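Local structure of DUF3822 family protein (Bacteroides thetaiotaomicron VPI-5482, 3HRG) at residues A[162-174]-A[186-200]. The protein is of unknown function but has an actin-like ATPase fold, which suggests that it may be related to nucleotide-binding proteins of that superfamily. Residues are numbered along the deposited sequence; the frame is centred on the assembly and turned at random. Where two conformers were deposited one is given.
Sequences KMYASVRKDAIDI and NSFECMQTEDRIYYL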
ATOM      1  N   LYS A 162       0.211  -9.166 -16.051  1.00 15.49           N
ATOM      2  CA  LYS A 162       0.875  -7.954 -15.606  1.00 15.39           C
ATOM      3  C   LYS A 162       1.419  -8.068 -14.198  1.00 14.71           C
ATOM      4  O   LYS A 162       0.791  -8.665 -13.320  1.00 14.23           O
ATOM      5  CB  LYS A 162      -0.093  -6.774 -15.747  1.00 16.03           C
ATOM      6  CG  LYS A 162      -0.427  -6.470 -17.244  1.00 18.37           C
ATOM      7  CD  LYS A 162      -1.507  -5.513 -17.392  1.00 21.63           C
ATOM      8  CE  LYS A 162      -1.970  -5.377 -18.822  1.00 21.16           C
ATOM      9  NZ  LYS A 162      -2.775  -6.537 -19.299  1.00 22.38           N
HETATM   10  N   MSE A 163       2.615  -7.525 -14.022  1.00 13.20           N
HETATM   11  CA  MSE A 163       3.255  -7.451 -12.725  1.00 13.33           C
HETATM   12  C   MSE A 163       3.348  -5.972 -12.370  1.00 13.10           C
HETATM   13  O   MSE A 163       3.945  -5.192 -13.137  1.00 12.87           O
HETATM   14  CB  MSE A 163       4.686  -8.037 -12.766  1.00 12.10           C
HETATM   15  CG  MSE A 163       5.390  -7.896 -11.435  1.00 12.35           C
HETATM   16 SE   MSE A 163       7.149  -8.745 -11.373  0.75 10.68          SE
HETATM   17  CE  MSE A 163       6.625 -10.558 -11.591  1.00 12.33           C
ATOM     18  N   TYR A 164       2.768  -5.585 -11.242  1.00 12.36           N
ATOM     19  CA  TYR A 164       2.820  -4.196 -10.733  1.00 13.07           C
ATOM     20  C   TYR A 164       3.712  -4.234  -9.508  1.00 13.16           C
ATOM     21  O   TYR A 164       3.460  -5.010  -8.608  1.00 13.90           O
ATOM     22  CB  TYR A 164       1.443  -3.641 -10.366  1.00 12.86           C
ATOM     23  CG  TYR A 164       0.542  -3.515 -11.556  1.00 13.06           C
ATOM     24  CD1 TYR A 164       0.539  -2.358 -12.325  1.00 14.60           C
ATOM     25  CD2 TYR A 164      -0.294  -4.555 -11.932  1.00 15.59           C
ATOM     26  CE1 TYR A 164      -0.272  -2.233 -13.442  1.00 15.39           C
ATOM     27  CE2 TYR A 164      -1.132  -4.433 -13.066  1.00 14.08           C
ATOM     28  CZ  TYR A 164      -1.095  -3.288 -13.814  1.00 14.49           C
ATOM     29  OH  TYR A 164      -1.912  -3.151 -14.910  1.00 17.29           O
ATOM     30  N   ALA A 165       4.777  -3.432  -9.508  1.00 13.65           N
ATOM     31  CA  ALA A 165       5.731  -3.364  -8.418  1.00 13.32           C
ATOM     32  C   ALA A 165       5.750  -1.958  -7.843  1.00 13.66           C
ATOM     33  O   ALA A 165       5.990  -0.985  -8.588  1.00 13.83           O
ATOM     34  CB  ALA A 165       7.129  -3.758  -8.927  1.00 13.30           C
ATOM     35  N   SER A 166       5.467  -1.855  -6.541  1.00 13.13           N
ATOM     36  CA  SER A 166       5.463  -0.607  -5.807  1.00 13.16           C
ATOM     37  C   SER A 166       6.750  -0.635  -4.984  1.00 13.38           C
ATOM     38  O   SER A 166       6.897  -1.408  -4.020  1.00 13.70           O
ATOM     39  CB  SER A 166       4.260  -0.493  -4.914  1.00 13.27           C
ATOM     40  OG  SER A 166       4.283   0.718  -4.214  1.00 13.02           O
ATOM     41  N   VAL A 167       7.681   0.210  -5.363  1.00 12.99           N
ATOM     42  CA  VAL A 167       8.981   0.243  -4.733  1.00 13.61           C
ATOM     43  C   VAL A 167       8.998   1.223  -3.554  1.00 12.98           C
ATOM     44  O   VAL A 167       8.597   2.382  -3.692  1.00 12.20           O
ATOM     45  CB  VAL A 167      10.028   0.640  -5.770  1.00 13.55           C
ATOM     46  CG1 VAL A 167      11.414   0.693  -5.135  1.00 14.52           C
ATOM     47  CG2 VAL A 167       9.978  -0.328  -6.951  1.00 14.61           C
ATOM     48  N   ARG A 168       9.409   0.737  -2.389  1.00 12.05           N
ATOM     49  CA  ARG A 168       9.556   1.555  -1.195  1.00 12.59           C
ATOM     50  C   ARG A 168      11.042   1.552  -0.848  1.00 13.00           C
ATOM     51  O   ARG A 168      11.812   0.827  -1.461  1.00 12.21           O
ATOM     52  CB  ARG A 168       8.655   1.073  -0.046  1.00 12.36           C
ATOM     53  CG  ARG A 168       7.175   1.189  -0.434  1.00 13.21           C
ATOM     54  CD  ARG A 168       6.190   0.785   0.653  1.00 13.75           C
ATOM     55  NE  ARG A 168       6.189  -0.654   0.962  1.00 11.76           N
ATOM     56  CZ  ARG A 168       6.805  -1.234   1.990  1.00 11.50           C
ATOM     57  NH1 ARG A 168       7.509  -0.535   2.880  1.00 14.11           N
ATOM     58  NH2 ARG A 168       6.708  -2.554   2.137  1.00 11.78           N
ATOM     59  N   LYS A 169      11.427   2.386   0.105  1.00 13.59           N
ATOM     60  CA  LYS A 169      12.850   2.520   0.443  0.50 14.00           C
ATOM     61  C   LYS A 169      13.501   1.194   0.896  1.00 14.05           C
ATOM     62  O   LYS A 169      14.598   0.884   0.423  1.00 14.40           O
ATOM     63  CB  LYS A 169      13.076   3.625   1.469  0.50 13.96           C
ATOM     64  CG  LYS A 169      14.525   4.047   1.581  0.50 14.29           C
ATOM     65  CD  LYS A 169      14.667   5.232   2.507  0.50 13.72           C
ATOM     66  CE  LYS A 169      16.114   5.693   2.600  0.50 13.70           C
ATOM     67  NZ  LYS A 169      16.264   6.713   3.690  0.50 12.27           N
ATOM     68  N   ASP A 170      12.821   0.410   1.722  1.00 14.24           N
ATOM     69  CA  ASP A 170      13.392  -0.859   2.222  0.50 14.31           C
ATOM     70  C   ASP A 170      12.652  -2.137   1.763  1.00 14.02           C
ATOM     71  O   ASP A 170      12.939  -3.232   2.246  1.00 13.07           O
ATOM     72  CB  ASP A 170      13.503  -0.775   3.757  0.50 14.66           C
ATOM     73  CG  ASP A 170      14.433   0.349   4.222  0.50 15.85           C
ATOM     74  OD1 ASP A 170      15.364   0.741   3.473  0.50 17.54           O
ATOM     75  OD2 ASP A 170      14.253   0.839   5.356  0.50 18.86           O
ATOM     76  N   ALA A 171      11.756  -2.010   0.784  1.00 13.13           N
ATOM     77  CA  ALA A 171      11.023  -3.146   0.291  1.00 13.24           C
ATOM     78  C   ALA A 171      10.372  -2.891  -1.049  1.00 12.81           C
ATOM     79  O   ALA A 171      10.161  -1.744  -1.434  1.00 12.69           O
ATOM     80  CB  ALA A 171       9.935  -3.560   1.306  1.00 13.00           C
ATOM     81  N   ILE A 172      10.049  -3.976  -1.730  1.00 12.00           N
ATOM     82  CA  ILE A 172       9.329  -3.928  -3.000  1.00 13.30           C
ATOM     83  C   ILE A 172       8.053  -4.788  -2.803  1.00 12.88           C
ATOM     84  O   ILE A 172       8.133  -5.904  -2.266  1.00 13.40           O
ATOM     85  CB  ILE A 172      10.227  -4.371  -4.163  1.00 13.75           C
ATOM     86  CG1 ILE A 172       9.599  -3.993  -5.511  1.00 14.67           C
ATOM     87  CG2 ILE A 172      10.608  -5.890  -4.029  1.00 12.73           C
ATOM     88  CD1 ILE A 172      10.587  -4.034  -6.677  1.00 15.74           C
ATOM     89  N   ASP A 173       6.893  -4.208  -3.107  1.00 12.48           N
ATOM     90  CA  ASP A 173       5.587  -4.866  -3.000  1.00 12.65           C
ATOM     91  C   ASP A 173       5.223  -5.271  -4.420  1.00 12.83           C
ATOM     92  O   ASP A 173       5.234  -4.413  -5.329  1.00 13.38           O
ATOM     93  CB  ASP A 173       4.527  -3.912  -2.394  1.00 13.53           C
ATOM     94  CG  ASP A 173       4.920  -3.359  -1.015  1.00 14.14           C
ATOM     95  OD1 ASP A 173       5.673  -4.026  -0.285  1.00 14.66           O
ATOM     96  OD2 ASP A 173       4.491  -2.217  -0.654  1.00 14.59           O
ATOM     97  N   ILE A 174       4.972  -6.562  -4.633  1.00 12.69           N
ATOM     98  CA  ILE A 174       4.701  -7.109  -5.962  1.00 12.54           C
ATOM     99  C   ILE A 174       3.288  -7.676  -6.032  1.00 12.40           C
ATOM    100  O   ILE A 174       2.901  -8.492  -5.184  1.00 11.94           O
ATOM    101  CB  ILE A 174       5.728  -8.165  -6.350  1.00 12.96           C
ATOM    102  CG1 ILE A 174       7.147  -7.592  -6.285  1.00 14.79           C
ATOM    103  CG2 ILE A 174       5.427  -8.759  -7.748  1.00 15.06           C
ATOM    104  CD1 ILE A 174       8.247  -8.591  -6.602  1.00 12.79           C
ATOM    105  N   ASN A 186       2.916 -10.150  -2.663  1.00 12.38           N
ATOM    106  CA  ASN A 186       3.906 -10.325  -1.592  0.50 12.79           C
ATOM    107  C   ASN A 186       4.893  -9.165  -1.591  1.00 12.74           C
ATOM    108  O   ASN A 186       4.983  -8.398  -2.550  1.00 13.80           O
ATOM    109  CB  ASN A 186       4.650 -11.671  -1.678  0.50 13.14           C
ATOM    110  CG  ASN A 186       5.362 -12.023  -0.369  0.50 13.68           C
ATOM    111  OD1 ASN A 186       4.875 -11.696   0.696  0.50 15.92           O
ATOM    112  ND2 ASN A 186       6.513 -12.667  -0.453  0.50 17.56           N
ATOM    113  N   SER A 187       5.580  -9.024  -0.475  1.00 12.82           N
ATOM    114  CA  SER A 187       6.548  -7.978  -0.299  1.00 12.25           C
ATOM    115  C   SER A 187       7.877  -8.596   0.098  1.00 12.85           C
ATOM    116  O   SER A 187       7.899  -9.575   0.865  1.00 12.33           O
ATOM    117  CB  SER A 187       6.083  -7.015   0.749  1.00 13.03           C
ATOM    118  OG  SER A 187       6.996  -5.945   0.902  1.00 11.27           O
ATOM    119  N   PHE A 188       8.964  -8.021  -0.412  1.00 12.47           N
ATOM    120  CA  PHE A 188      10.310  -8.519  -0.144  1.00 13.39           C
ATOM    121  C   PHE A 188      11.211  -7.387   0.313  1.00 14.62           C
ATOM    122  O   PHE A 188      11.257  -6.296  -0.304  1.00 13.77           O
ATOM    123  CB  PHE A 188      10.898  -9.159  -1.406  1.00 13.73           C
ATOM    124  CG  PHE A 188      10.012 -10.202  -2.048  1.00 14.27           C
ATOM    125  CD1 PHE A 188       8.988  -9.831  -2.919  1.00 17.05           C
ATOM    126  CD2 PHE A 188      10.206 -11.563  -1.791  1.00 18.22           C
ATOM    127  CE1 PHE A 188       8.153 -10.802  -3.530  1.00 19.57           C
ATOM    128  CE2 PHE A 188       9.380 -12.538  -2.393  1.00 17.23           C
ATOM    129  CZ  PHE A 188       8.352 -12.153  -3.265  1.00 18.25           C
ATOM    130  N   GLU A 189      11.964  -7.665   1.368  1.00 15.47           N
ATOM    131  CA  GLU A 189      12.885  -6.708   1.927  1.00 17.44           C
ATOM    132  C   GLU A 189      14.043  -6.548   0.948  1.00 18.69           C
ATOM    133  O   GLU A 189      14.655  -7.540   0.514  1.00 18.57           O
ATOM    134  CB  GLU A 189      13.409  -7.185   3.268  1.00 17.81           C
ATOM    135  CG  GLU A 189      14.268  -6.156   3.991  1.00 19.86           C
ATOM    136  CD  GLU A 189      14.598  -6.527   5.428  1.00 23.92           C
ATOM    137  OE1 GLU A 189      14.083  -7.549   5.958  1.00 26.04           O
ATOM    138  OE2 GLU A 189      15.379  -5.771   6.031  1.00 24.93           O
ATOM    139  N   CYS A 190      14.302  -5.306   0.562  1.00 19.07           N
ATOM    140  CA  CYS A 190      15.390  -5.000  -0.321  1.00 20.26           C
ATOM    141  C   CYS A 190      15.558  -3.498  -0.327  1.00 21.96           C
ATOM    142  O   CYS A 190      14.577  -2.755  -0.265  1.00 22.54           O
ATOM    143  CB  CYS A 190      15.213  -5.560  -1.735  1.00 20.55           C
ATOM    144  SG  CYS A 190      13.742  -5.336  -2.599  1.00 17.44           S
HETATM  145  N   MSE A 191      16.839  -3.120  -0.346  0.60 22.80           N
HETATM  146  CA  MSE A 191      17.341  -1.762  -0.228  0.60 23.87           C
HETATM  147  C   MSE A 191      17.970  -1.193  -1.515  0.60 23.65           C
HETATM  148  O   MSE A 191      18.011   0.035  -1.706  0.60 23.59           O
HETATM  149  CB  MSE A 191      18.502  -1.757   0.796  0.60 24.53           C
HETATM  150  CG  MSE A 191      18.556  -2.798   2.006  0.60 27.14           C
HETATM  151 SE   MSE A 191      17.447  -2.700   3.656  0.45 34.10          SE
HETATM  152  CE  MSE A 191      15.777  -3.331   2.945  0.60 29.78           C
ATOM    153  N   GLN A 192      18.559  -2.077  -2.327  1.00 22.97           N
ATOM    154  CA  GLN A 192      19.274  -1.710  -3.525  1.00 22.31           C
ATOM    155  C   GLN A 192      18.898  -2.418  -4.760  1.00 21.00           C
ATOM    156  O   GLN A 192      18.203  -3.439  -4.740  1.00 20.26           O
ATOM    157  CB  GLN A 192      20.758  -1.829  -3.227  1.00 22.78           C
ATOM    158  CG  GLN A 192      21.246  -3.162  -2.843  1.00 23.87           C
ATOM    159  CD  GLN A 192      22.407  -3.041  -1.921  1.00 25.22           C
ATOM    160  OE1 GLN A 192      22.984  -1.960  -1.742  1.00 26.83           O
ATOM    161  NE2 GLN A 192      22.737  -4.142  -1.277  1.00 28.49           N
ATOM    162  N   THR A 193      19.372  -1.826  -5.847  1.00 19.01           N
ATOM    163  CA  THR A 193      19.047  -2.270  -7.166  1.00 17.93           C
ATOM    164  C   THR A 193      19.205  -3.775  -7.393  1.00 16.32           C
ATOM    165  O   THR A 193      18.273  -4.370  -7.911  1.00 14.85           O
ATOM    166  CB  THR A 193      19.873  -1.494  -8.168  1.00 18.10           C
ATOM    167  OG1 THR A 193      19.707  -0.095  -7.871  1.00 20.36           O
ATOM    168  CG2 THR A 193      19.400  -1.778  -9.533  1.00 18.91           C
ATOM    169  N   GLU A 194      20.331  -4.361  -6.994  1.00 14.77           N
ATOM    170  CA  GLU A 194      20.547  -5.815  -7.232  1.00 15.06           C
ATOM    171  C   GLU A 194      19.486  -6.677  -6.547  1.00 13.72           C
ATOM    172  O   GLU A 194      19.049  -7.650  -7.136  1.00 13.61           O
ATOM    173  CB  GLU A 194      21.960  -6.292  -6.851  1.00 15.19           C
ATOM    174  CG  GLU A 194      22.262  -6.279  -5.365  1.00 18.33           C
ATOM    175  CD  GLU A 194      23.718  -6.588  -5.037  1.00 22.64           C
ATOM    176  OE1 GLU A 194      24.201  -7.720  -5.272  1.00 24.66           O
ATOM    177  OE2 GLU A 194      24.379  -5.679  -4.494  1.00 26.37           O
ATOM    178  N   ASP A 195      19.070  -6.331  -5.331  1.00 12.73           N
ATOM    179  CA  ASP A 195      18.024  -7.080  -4.599  0.50 12.94           C
ATOM    180  C   ASP A 195      16.641  -6.881  -5.197  1.00 12.54           C
ATOM    181  O   ASP A 195      15.804  -7.797  -5.236  1.00 12.12           O
ATOM    182  CB  ASP A 195      17.826  -6.574  -3.195  0.50 13.42           C
ATOM    183  CG  ASP A 195      18.961  -6.784  -2.295  0.50 14.58           C
ATOM    184  OD1 ASP A 195      19.787  -7.682  -2.545  0.50 16.89           O
ATOM    185  OD2 ASP A 195      18.956  -6.049  -1.280  0.50 15.57           O
ATOM    186  N   ARG A 196      16.362  -5.646  -5.615  1.00 11.78           N
ATOM    187  CA  ARG A 196      15.075  -5.352  -6.227  1.00 11.99           C
ATOM    188  C   ARG A 196      14.901  -6.205  -7.490  1.00 12.44           C
ATOM    189  O   ARG A 196      13.859  -6.825  -7.686  1.00 12.29           O
ATOM    190  CB  ARG A 196      14.981  -3.850  -6.582  1.00 11.71           C
ATOM    191  CG  ARG A 196      14.820  -2.963  -5.359  1.00 12.98           C
ATOM    192  CD  ARG A 196      14.926  -1.486  -5.696  1.00 12.90           C
ATOM    193  NE  ARG A 196      14.604  -0.679  -4.535  1.00 15.88           N
ATOM    194  CZ  ARG A 196      14.784   0.635  -4.416  1.00 17.94           C
ATOM    195  NH1 ARG A 196      15.380   1.355  -5.375  1.00 18.78           N
ATOM    196  NH2 ARG A 196      14.404   1.237  -3.289  1.00 19.06           N
ATOM    197  N   ILE A 197      15.925  -6.211  -8.346  1.00 12.16           N
ATOM    198  CA  ILE A 197      15.888  -6.997  -9.579  1.00 12.21           C
ATOM    199  C   ILE A 197      15.761  -8.490  -9.257  1.00 11.64           C
ATOM    200  O   ILE A 197      15.005  -9.218  -9.891  1.00 11.99           O
ATOM    201  CB  ILE A 197      17.160  -6.796 -10.413  1.00 12.34           C
ATOM    202  CG1 ILE A 197      17.277  -5.362 -10.944  1.00 14.63           C
ATOM    203  CG2 ILE A 197      17.182  -7.745 -11.600  1.00 12.10           C
ATOM    204  CD1 ILE A 197      18.745  -4.999 -11.300  1.00 16.96           C
ATOM    205  N   TYR A 198      16.501  -8.926  -8.250  1.00 10.95           N
ATOM    206  CA  TYR A 198      16.479 -10.317  -7.839  1.00 10.37           C
ATOM    207  C   TYR A 198      15.075 -10.807  -7.553  1.00 10.79           C
ATOM    208  O   TYR A 198      14.646 -11.856  -8.081  1.00  9.40           O
ATOM    209  CB  TYR A 198      17.376 -10.483  -6.635  1.00 10.59           C
ATOM    210  CG  TYR A 198      17.447 -11.885  -6.080  1.00 10.71           C
ATOM    211  CD1 TYR A 198      18.313 -12.820  -6.608  1.00 11.66           C
ATOM    212  CD2 TYR A 198      16.672 -12.248  -4.988  1.00 15.13           C
ATOM    213  CE1 TYR A 198      18.418 -14.091  -6.063  1.00 11.88           C
ATOM    214  CE2 TYR A 198      16.764 -13.518  -4.423  1.00 15.65           C
ATOM    215  CZ  TYR A 198      17.632 -14.440  -4.976  1.00 15.89           C
ATOM    216  OH  TYR A 198      17.740 -15.685  -4.392  1.00 18.46           O
ATOM    217  N   TYR A 199      14.324 -10.043  -6.764  1.00 10.32           N
ATOM    218  CA  TYR A 199      12.957 -10.477  -6.426  1.00 11.26           C
ATOM    219  C   TYR A 199      11.971 -10.341  -7.574  1.00 11.72           C
ATOM    220  O   TYR A 199      11.102 -11.182  -7.728  1.00 13.63           O
ATOM    221  CB  TYR A 199      12.456  -9.811  -5.128  1.00 11.40           C
ATOM    222  CG  TYR A 199      13.201 -10.302  -3.909  1.00 12.08           C
ATOM    223  CD1 TYR A 199      13.021 -11.610  -3.428  1.00 11.86           C
ATOM    224  CD2 TYR A 199      14.073  -9.473  -3.216  1.00 12.65           C
ATOM    225  CE1 TYR A 199      13.733 -12.078  -2.336  1.00 14.04           C
ATOM    226  CE2 TYR A 199      14.753  -9.906  -2.117  1.00 13.17           C
ATOM    227  CZ  TYR A 199      14.595 -11.218  -1.677  1.00 15.37           C
ATOM    228  OH  TYR A 199      15.282 -11.628  -0.580  1.00 15.71           O
ATOM    229  N   LEU A 200      12.121  -9.321  -8.402  1.00 12.30           N
ATOM    230  CA  LEU A 200      11.244  -9.109  -9.550  1.00 12.37           C
ATOM    231  C   LEU A 200      11.398 -10.274 -10.510  1.00 12.84           C
ATOM    232  O   LEU A 200      10.413 -10.851 -10.942  1.00 12.64           O
ATOM    233  CB  LEU A 200      11.565  -7.805 -10.253  1.00 12.60           C
ATOM    234  CG  LEU A 200      11.120  -6.534  -9.531  1.00 12.03           C
ATOM    235  CD1 LEU A 200      11.810  -5.317 -10.109  1.00 11.51           C
ATOM    236  CD2 LEU A 200       9.610  -6.378  -9.589  1.00 13.74           C
TER
HETATM  237  O   HOH W   1      13.239  -1.486  -2.416  1.00 17.95           O
HETATM  238  O   HOH W   2      16.592   1.961  -0.583  1.00 24.23           O
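Met163 and Ala165 meet Leu200 where helix 193-206 packs on the five-stranded mixed sheet of an actin-like ATPase fold. Strand 171-178 lies between 162-167 and 181-189 and is antiparallel to both; 171-178 and 181-189 form a beta hairpin, with 181-189 at the sheet edge. Leu200 CD2 lies 3.7 Å from Ala165 CB and also reaches the selenium of Met163, a selenomethionine. Val167 CG1, anti to its backbone N (chi1 180°), sits over one face of the Arg196 guanidinium, 3.4 Å from Arg196 CZ. Arg196 NE donates a hydrogen bond to a water that lies within bonding distance of Arg168 O and Cys190 O. Its NH1 bonds Ser223, and its NH2 makes a weak bond to Arg168 O. Arg168 turns to the other side of the sheet and grips Asp173 side-on. In the turn, Cys190 N bonds Asp170 O from above the carbonyl plane. Ile172 exchanges two backbone bonds with Phe188. Its side chain points to the helix: CG2 touches Cys190 SG at 3.5 Å, and CD1 meets Leu200 CG at 3.8 Å. Arg168 NE comes to Asp173 OD2 from the syn side at 2.8 Å, 28° out of the carboxylate plane. Asp173 OD1 accepts both Arg168 NH2 and Ser187 OG. An asparagine here would probably weaken this grip, taking one countercharge from the Arg168 guanidinium and leaving Ser187 OG a less strongly attracting acceptor. Ile174 pairs with Asn186 through two backbone bonds. Its CD1 extends to the Phe188 ring, 3.8 Å from Phe188 CE1, and also touches Leu200 CD2 at 4.0 Å.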